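Local coordinates for protein putative oxidoreductase yhhX (Escherichia coli K-12, PDB 3F4L) that probably acts as an NADP-dependent scyllo-inositol dehydrogenase of the Gfo/Idh/MocA oxidoreductase family, at residues G144-V149 with F236-K241. Numbering follows the deposited sequence.
Sequences GEIVEV and FIVHGK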
loop_
_atom_site.group_PDB
_atom_site.type_symbol
_atom_site.label_atom_id
_atom_site.label_comp_id
_atom_site.label_asym_id
_atom_site.label_seq_id
_atom_site.Cartn_x
_atom_site.Cartn_y
_atom_site.Cartn_z
ATOM N N GLY A 144 -9.939 -16.788 6.921
ATOM C CA GLY A 144 -9.298 -17.019 8.203
ATOM C C GLY A 144 -9.001 -15.684 8.857
ATOM O O GLY A 144 -9.560 -14.664 8.456
ATOM N N GLU A 145 -8.112 -15.668 9.844
ATOM C CA GLU A 145 -7.792 -14.420 10.528
ATOM C C GLU A 145 -7.335 -13.335 9.545
ATOM O O GLU A 145 -6.362 -13.512 8.812
ATOM C CB GLU A 145 -6.707 -14.648 11.583
ATOM C CG GLU A 145 -6.518 -13.449 12.498
ATOM C CD GLU A 145 -5.271 -13.552 13.341
ATOM O OE1 GLU A 145 -5.063 -14.616 13.966
ATOM O OE2 GLU A 145 -4.497 -12.568 13.383
ATOM N N ILE A 146 -8.039 -12.206 9.544
ATOM C CA ILE A 146 -7.700 -11.115 8.632
ATOM C C ILE A 146 -6.467 -10.348 9.095
ATOM O O ILE A 146 -6.379 -9.963 10.253
ATOM C CB ILE A 146 -8.877 -10.131 8.504
ATOM C CG1 ILE A 146 -10.142 -10.903 8.114
ATOM C CG2 ILE A 146 -8.541 -9.036 7.489
ATOM C CD1 ILE A 146 -9.973 -11.747 6.859
ATOM N N VAL A 147 -5.519 -10.128 8.191
ATOM C CA VAL A 147 -4.322 -9.396 8.558
ATOM C C VAL A 147 -4.151 -8.098 7.779
ATOM O O VAL A 147 -3.454 -7.198 8.231
ATOM C CB VAL A 147 -3.057 -10.268 8.408
ATOM C CG1 VAL A 147 -3.115 -11.406 9.412
ATOM C CG2 VAL A 147 -2.947 -10.807 6.988
ATOM N N GLU A 148 -4.792 -7.988 6.616
ATOM C CA GLU A 148 -4.670 -6.760 5.855
ATOM C C GLU A 148 -5.864 -6.466 4.953
ATOM O O GLU A 148 -6.425 -7.357 4.320
ATOM C CB GLU A 148 -3.380 -6.760 5.025
ATOM C CG GLU A 148 -3.047 -5.379 4.452
ATOM C CD GLU A 148 -1.547 -5.105 4.364
ATOM O OE1 GLU A 148 -0.836 -5.373 5.354
ATOM O OE2 GLU A 148 -1.086 -4.602 3.316
ATOM N N VAL A 149 -6.244 -5.195 4.932
ATOM C CA VAL A 149 -7.349 -4.711 4.119
ATOM C C VAL A 149 -6.804 -3.471 3.424
ATOM O O VAL A 149 -6.096 -2.664 4.033
ATOM C CB VAL A 149 -8.582 -4.342 4.999
ATOM C CG1 VAL A 149 -9.690 -3.694 4.144
ATOM C CG2 VAL A 149 -9.133 -5.592 5.666
ATOM N N PHE A 236 -10.801 -3.143 -3.644
ATOM C CA PHE A 236 -10.540 -3.689 -2.309
ATOM C C PHE A 236 -9.630 -4.898 -2.405
ATOM O O PHE A 236 -9.708 -5.689 -3.360
ATOM C CB PHE A 236 -11.819 -4.156 -1.597
ATOM C CG PHE A 236 -12.701 -3.045 -1.110
ATOM C CD1 PHE A 236 -13.831 -2.669 -1.835
ATOM C CD2 PHE A 236 -12.403 -2.372 0.071
ATOM C CE1 PHE A 236 -14.653 -1.631 -1.392
ATOM C CE2 PHE A 236 -13.218 -1.336 0.525
ATOM C CZ PHE A 236 -14.343 -0.964 -0.206
ATOM N N ILE A 237 -8.783 -5.043 -1.394
ATOM C CA ILE A 237 -7.874 -6.175 -1.291
ATOM C C ILE A 237 -7.985 -6.598 0.167
ATOM O O ILE A 237 -7.947 -5.751 1.054
ATOM C CB ILE A 237 -6.406 -5.785 -1.551
ATOM C CG1 ILE A 237 -6.223 -5.312 -2.992
ATOM C CG2 ILE A 237 -5.500 -6.993 -1.290
ATOM C CD1 ILE A 237 -4.802 -4.903 -3.301
ATOM N N VAL A 238 -8.152 -7.892 0.414
ATOM C CA VAL A 238 -8.237 -8.401 1.785
ATOM C C VAL A 238 -7.375 -9.657 1.852
ATOM O O VAL A 238 -7.524 -10.558 1.024
ATOM C CB VAL A 238 -9.677 -8.802 2.179
ATOM C CG1 VAL A 238 -9.690 -9.322 3.622
ATOM C CG2 VAL A 238 -10.616 -7.622 2.037
ATOM N N HIS A 239 -6.470 -9.706 2.819
ATOM C CA HIS A 239 -5.601 -10.866 2.983
ATOM C C HIS A 239 -5.798 -11.416 4.383
ATOM O O HIS A 239 -5.764 -10.665 5.355
ATOM C CB HIS A 239 -4.118 -10.484 2.780
ATOM C CG HIS A 239 -3.769 -10.168 1.358
ATOM N ND1 HIS A 239 -3.943 -11.070 0.331
ATOM C CD2 HIS A 239 -3.287 -9.039 0.785
ATOM C CE1 HIS A 239 -3.589 -10.512 -0.811
ATOM N NE2 HIS A 239 -3.187 -9.278 -0.563
ATOM N N GLY A 240 -6.016 -12.727 4.461
ATOM C CA GLY A 240 -6.200 -13.404 5.729
ATOM C C GLY A 240 -5.193 -14.541 5.791
ATOM O O GLY A 240 -4.458 -14.766 4.840
ATOM N N LYS A 241 -5.155 -15.274 6.893
ATOM C CA LYS A 241 -4.193 -16.365 7.012
ATOM C C LYS A 241 -4.506 -17.575 6.120
ATOM O O LYS A 241 -3.611 -18.360 5.794
ATOM C CB LYS A 241 -4.071 -16.786 8.478
ATOM C CG LYS A 241 -3.363 -15.730 9.328
ATOM C CD LYS A 241 -3.104 -16.222 10.737
ATOM C CE LYS A 241 -2.225 -15.254 11.498
ATOM N NZ LYS A 241 -1.932 -15.775 12.857
#
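The flat carbonyl group of His239 receives two donors in its plane, Val147 N at 2.9 Å and Glu148 N at 3.1 Å from the His239 O, while Val147 CG2 packs against the same oxygen. The imidazole leaves on the Glu148 face; its ND1 hydrogen-bonds Ser244, and the ring meets Tyr233 of the second subunit at about 55°. The doubled acceptor marks a classic beta bulge, which shifts the register by one between antiparallel strands 146-149 and 236-240, neighbours in the mixed sheet; strand 219-225 flanks the former on its other side. In return His239 N gives Glu148 O a nearly straight bond of 2.8 Å. On the other face, with CG1 anti to the backbone N (chi1 -180°), Val238 turns this branch to Ile146 CG2, 4.0 Å from Val238 CG1. At the strand end Lys241 N makes a bent hydrogen bond (139°) to Glu145 O, and the extended side chains run side by side to a long salt bridge, Glu145 OE1 to Lys241 NZ, 3.5 Å. Lys241 NZ also bonds Leu200 O of the second subunit; an alanine here would probably leave the Glu145 carboxylate without its mate and that intersubunit carbonyl without this donor. The chemistry thus differs by face: Ile146, Val238 and Val149 form an apolar side, Val238 touching helix 129-140 and Val149 helix 171-187, whereas the opposite side meets the partner subunit with polar and apolar groups alike, including Glu148 paired with Lys224 of that chain.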